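Local coordinates for protein chitinase A (Pteris ryukyuensis, PDB 4RL3) that probably hydrolyses glycosidic bonds in chitin, this chain being the family 18 catalytic domain of a longer protein that also carries LysM sequence, at residues Gly80-Ser85 against Tyr123-Gln128; Val129-Phe134 against Glu163-Ala168. All coordinates share one frame; numbering follows the deposited sequence.

Interaction 1: residues Gly80-Ser85 against Tyr123-Gln128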
# COMPACT_ATOMS: atom_id res chain seq x y z
N GLY A 80 2.14 -4.21 -8.33
CA GLY A 80 3.05 -5.34 -8.21
C GLY A 80 2.53 -6.47 -7.35
O GLY A 80 1.86 -7.36 -7.84
N GLY A 81 2.87 -6.44 -6.08
CA GLY A 81 2.59 -7.56 -5.20
C GLY A 81 3.57 -8.70 -5.42
O GLY A 81 4.59 -8.56 -6.08
N ASP A 82 3.26 -9.85 -4.84
CA ASP A 82 4.18 -10.98 -4.81
C ASP A 82 4.15 -11.77 -6.13
O ASP A 82 5.19 -11.91 -6.79
CB ASP A 82 3.82 -11.88 -3.62
CG ASP A 82 4.79 -13.03 -3.39
OD1 ASP A 82 5.84 -13.12 -4.05
OD2 ASP A 82 4.47 -13.87 -2.52
N THR A 83 2.97 -12.24 -6.52
CA THR A 83 2.85 -13.18 -7.63
C THR A 83 1.81 -12.79 -8.65
O THR A 83 0.90 -12.01 -8.38
CB THR A 83 2.51 -14.60 -7.13
OG1 THR A 83 1.30 -14.57 -6.37
CG2 THR A 83 3.63 -15.15 -6.29
N ILE A 84 1.97 -13.36 -9.85
CA ILE A 84 1.02 -13.22 -10.95
C ILE A 84 0.81 -14.64 -11.46
O ILE A 84 1.76 -15.28 -11.93
CB ILE A 84 1.54 -12.26 -12.06
CG1 ILE A 84 0.66 -12.31 -13.31
CG2 ILE A 84 2.99 -12.55 -12.45
CD1 ILE A 84 -0.76 -11.87 -13.08
N SER A 85 -0.41 -15.15 -11.33
CA SER A 85 -0.71 -16.55 -11.69
C SER A 85 0.35 -17.50 -11.13
O SER A 85 0.82 -18.40 -11.82
CB SER A 85 -0.84 -16.69 -13.21
OG SER A 85 -1.88 -15.85 -13.70
N TYR A 123 6.31 -3.50 -5.41
CA TYR A 123 7.17 -4.52 -6.01
C TYR A 123 8.11 -5.09 -4.97
O TYR A 123 8.57 -4.37 -4.07
CB TYR A 123 7.98 -3.94 -7.15
CG TYR A 123 7.18 -3.64 -8.39
CD1 TYR A 123 6.89 -4.63 -9.31
CD2 TYR A 123 6.74 -2.35 -8.65
CE1 TYR A 123 6.19 -4.35 -10.47
CE2 TYR A 123 6.01 -2.05 -9.79
CZ TYR A 123 5.73 -3.05 -10.69
OH TYR A 123 5.02 -2.73 -11.84
N GLU A 124 8.42 -6.38 -5.09
CA GLU A 124 9.37 -7.00 -4.16
C GLU A 124 10.41 -7.91 -4.80
O GLU A 124 11.29 -8.40 -4.10
CB GLU A 124 8.62 -7.77 -3.08
CG GLU A 124 7.99 -9.06 -3.57
CD GLU A 124 7.47 -9.91 -2.43
OE1 GLU A 124 6.23 -9.97 -2.28
OE2 GLU A 124 8.28 -10.50 -1.67
N HIS A 125 10.31 -8.15 -6.10
CA HIS A 125 11.25 -9.04 -6.80
C HIS A 125 12.04 -8.23 -7.80
O HIS A 125 11.47 -7.62 -8.71
CB HIS A 125 10.51 -10.16 -7.50
CG HIS A 125 9.63 -10.95 -6.59
ND1 HIS A 125 10.13 -11.83 -5.66
CD2 HIS A 125 8.29 -10.98 -6.44
CE1 HIS A 125 9.14 -12.37 -4.98
NE2 HIS A 125 8.01 -11.87 -5.44
N PHE A 126 13.36 -8.26 -7.64
CA PHE A 126 14.26 -7.41 -8.40
C PHE A 126 15.40 -8.19 -9.02
O PHE A 126 16.48 -7.66 -9.26
CB PHE A 126 14.81 -6.32 -7.48
CG PHE A 126 13.73 -5.47 -6.88
CD1 PHE A 126 13.05 -4.58 -7.68
CD2 PHE A 126 13.38 -5.58 -5.55
CE1 PHE A 126 12.04 -3.80 -7.16
CE2 PHE A 126 12.36 -4.81 -5.02
CZ PHE A 126 11.70 -3.91 -5.83
N ASP A 127 15.14 -9.45 -9.35
CA ASP A 127 16.19 -10.33 -9.87
C ASP A 127 16.50 -10.07 -11.35
O ASP A 127 17.49 -10.60 -11.86
CB ASP A 127 15.79 -11.78 -9.64
CG ASP A 127 15.46 -12.07 -8.19
OD1 ASP A 127 16.32 -11.80 -7.33
OD2 ASP A 127 14.34 -12.54 -7.89
N GLN A 128 15.67 -9.27 -12.03
CA GLN A 128 15.80 -9.02 -13.47
C GLN A 128 16.00 -7.53 -13.79
O GLN A 128 15.85 -7.11 -14.94
CB GLN A 128 14.55 -9.54 -14.21
CG GLN A 128 14.31 -11.03 -14.03
CD GLN A 128 13.08 -11.55 -14.77
OE1 GLN A 128 12.76 -12.73 -14.67
NE2 GLN A 128 12.38 -10.67 -15.49
O HOH W 1 6.97 -7.68 -7.11
O HOH W 2 7.77 -13.46 -1.68
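Gly80 and Tyr123 bring their backbones closest, 4.7 Å between CA atoms, beside one another on parallel strands 73-81 and 118-123; beyond them the chains part, and the next gap is closed by a water that gives a hydrogen to Gly81 O and accepts one from Glu124 N. Gly80 CA sits over one face of the Tyr123 ring, 4.2 Å from its centroid and 19° off the normal, a CH-pi contact. A CB on Gly80 would come to about 3.0 Å from Tyr123 CD1 and also press on the preceding carbonyl oxygen, so the backbone by itself disfavours a side chain. A direct side-chain link is the hydrogen bond from His125 NE2 to Asp82 OD1, 2.9 Å and 154° at the hydrogen. The oxygen lies almost in the imidazole plane, while the N-H meets OD1 on its anti side, slightly out of the carboxylate plane. With CG anti to the backbone N (chi1 -174°), Asp82 swings its carboxylate across to the histidine. Replacing His125 with alanine would probably deprive Asp82 OD1 of this donor and let the carboxylate turn more freely. Glu124 approaches Asp82 at a slant, OE1 of Glu124 lying 3.6 Å from Asp82 OD1; a second water donates to both Asp82 OD1 and Glu124 OE2 and probably eases the repulsion. Glu124 ends the Asp-x-x-Asp-x-Asp-x-Glu signature of family 18, whose glutamate serves as the acid in relatives, and its side chain is about 4 Å from a bound magnesium ion, consistent with an active-site cleft here. Around this corner, Tyr123 OH bonds to Asp37 and its ring meets Phe91 edge-to-face, while Gly81 bonds through its backbone to Asp122, past which the chain runs into the loop before helix 131-147.

Interaction 2: residues Val129-Phe134 against Glu163-Ala168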
# COMPACT_ATOMS: atom_id res chain seq x y z
N VAL A 129 16.34 -6.74 -12.78
CA VAL A 129 16.50 -5.30 -12.94
C VAL A 129 17.52 -4.75 -11.94
O VAL A 129 17.61 -5.21 -10.81
CB VAL A 129 15.15 -4.58 -12.79
CG1 VAL A 129 14.63 -4.63 -11.36
CG2 VAL A 129 15.25 -3.14 -13.28
N SER A 130 18.28 -3.75 -12.36
CA SER A 130 19.16 -3.05 -11.44
C SER A 130 18.36 -2.11 -10.55
O SER A 130 17.28 -1.67 -10.91
CB SER A 130 20.23 -2.25 -12.17
OG SER A 130 19.67 -1.09 -12.77
N THR A 131 18.91 -1.80 -9.40
CA THR A 131 18.25 -0.89 -8.48
C THR A 131 18.11 0.51 -9.09
O THR A 131 17.07 1.15 -8.93
CB THR A 131 18.98 -0.89 -7.13
OG1 THR A 131 18.83 -2.19 -6.54
CG2 THR A 131 18.46 0.20 -6.19
N SER A 132 19.14 0.97 -9.79
CA SER A 132 19.07 2.28 -10.46
C SER A 132 17.93 2.33 -11.47
O SER A 132 17.23 3.34 -11.56
CB SER A 132 20.39 2.61 -11.15
OG SER A 132 21.40 2.90 -10.20
N THR A 133 17.74 1.25 -12.22
CA THR A 133 16.67 1.18 -13.21
C THR A 133 15.31 1.23 -12.54
O THR A 133 14.45 2.01 -12.94
CB THR A 133 16.80 -0.05 -14.11
OG1 THR A 133 17.98 0.08 -14.92
CG2 THR A 133 15.58 -0.22 -15.00
N PHE A 134 15.13 0.43 -11.49
CA PHE A 134 13.88 0.44 -10.73
C PHE A 134 13.57 1.83 -10.17
O PHE A 134 12.46 2.34 -10.33
CB PHE A 134 13.93 -0.58 -9.59
CG PHE A 134 12.75 -0.54 -8.66
CD1 PHE A 134 11.50 -0.93 -9.11
CD2 PHE A 134 12.88 -0.09 -7.36
CE1 PHE A 134 10.40 -0.89 -8.26
CE2 PHE A 134 11.79 -0.06 -6.49
CZ PHE A 134 10.54 -0.44 -6.96
N GLU A 163 15.20 -3.19 1.34
CA GLU A 163 15.71 -1.91 1.84
C GLU A 163 16.56 -1.15 0.83
O GLU A 163 16.42 0.07 0.69
CB GLU A 163 16.55 -2.17 3.10
CG GLU A 163 17.16 -0.95 3.78
CD GLU A 163 17.78 -1.32 5.11
OE1 GLU A 163 17.04 -1.84 5.98
OE2 GLU A 163 19.02 -1.15 5.27
N SER A 164 17.44 -1.87 0.13
CA SER A 164 18.33 -1.23 -0.84
C SER A 164 17.54 -0.46 -1.91
O SER A 164 17.85 0.69 -2.23
CB SER A 164 19.21 -2.28 -1.51
OG SER A 164 20.15 -1.64 -2.36
N GLN A 165 16.50 -1.09 -2.43
CA GLN A 165 15.68 -0.49 -3.48
C GLN A 165 14.86 0.68 -2.96
O GLN A 165 14.85 1.76 -3.55
CB GLN A 165 14.75 -1.52 -4.10
CG GLN A 165 15.47 -2.54 -4.98
CD GLN A 165 16.09 -3.71 -4.23
OE1 GLN A 165 15.86 -3.92 -3.03
NE2 GLN A 165 16.89 -4.49 -4.94
N TYR A 166 14.13 0.46 -1.87
CA TYR A 166 13.18 1.48 -1.43
C TYR A 166 13.81 2.66 -0.69
O TYR A 166 13.29 3.77 -0.78
CB TYR A 166 12.04 0.85 -0.66
CG TYR A 166 11.05 0.14 -1.57
CD1 TYR A 166 10.03 0.86 -2.20
CD2 TYR A 166 11.16 -1.22 -1.83
CE1 TYR A 166 9.13 0.23 -3.04
CE2 TYR A 166 10.27 -1.85 -2.68
CZ TYR A 166 9.26 -1.12 -3.28
OH TYR A 166 8.36 -1.76 -4.12
N THR A 167 14.90 2.44 0.04
CA THR A 167 15.58 3.59 0.64
C THR A 167 16.21 4.50 -0.43
O THR A 167 16.21 5.72 -0.30
CB THR A 167 16.65 3.21 1.68
OG1 THR A 167 17.65 2.36 1.09
CG2 THR A 167 16.02 2.55 2.91
N ALA A 168 16.74 3.90 -1.50
CA ALA A 168 17.26 4.67 -2.61
C ALA A 168 16.14 5.49 -3.24
O ALA A 168 16.29 6.69 -3.50
CB ALA A 168 17.90 3.77 -3.65
O HOH W 3 17.78 -4.70 -7.79
O HOH W 4 20.56 -2.82 -4.71
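Phe134 turns its ring edge toward the face of Tyr166, a T-shaped pair with centroids 5.6 Å apart and planes at 73°. A chi1 of 174° points the ring of Phe134 away from its own backbone nitrogen and across to helix 163-173, where Phe134 CZ comes within 4.0 Å of Tyr166 CZ. Phe134 CD2 also touches Gln165 CB, 4.0 Å away. Thr131 fills the outer part of the interface: its CG2 packs 3.9 Å from Gln165 CA, and its OG1 belongs to a water network. One water donates to Val129 O, accepts from Gln165 NE2 at 3.0 Å and bonds to Thr131 OG1; a second joins Thr131 OG1 to Ser164 OG. The bend of Gln165 at chi2 (83°) places its amide nitrogen beside the first water, so the polar outer side is knit by solvent while the inner side is aromatic. Beneath it, Phe134 and Tyr166 both touch Ile121 of strand 118-123. Two helices that follow neighbouring parallel strands, 118-123 and 153-156, thus pack at their N-terminal ends, with Ser130 as N-cap of the first, as expected of consecutive beta-alpha units in the TIM barrel of family 18 enzymes.

Overall arrangement
Both contacts are partly buried, but they hold different layers of one barrel. Interaction 1, its centre about 14 Å from the centre of the chain, joins strands and the loops after them, with no exposed residue among those that touch. Interaction 2, its centre about 18 Å out from the same point, joins two outer helices; Phe134 and Tyr166 form its buried side and Ser164 is exposed. The first depends on carboxylates, an imidazole and a glycine-rich backbone, the second on aromatic packing with a water-bridged outer side. They adjoin directly: Tyr166 OH lies 2.6 Å from Tyr123 O, a probable hydrogen bond, and Phe126 CE1 packs 3.5 Å from Phe134 CD1. Residues 123-134 run unbroken through both.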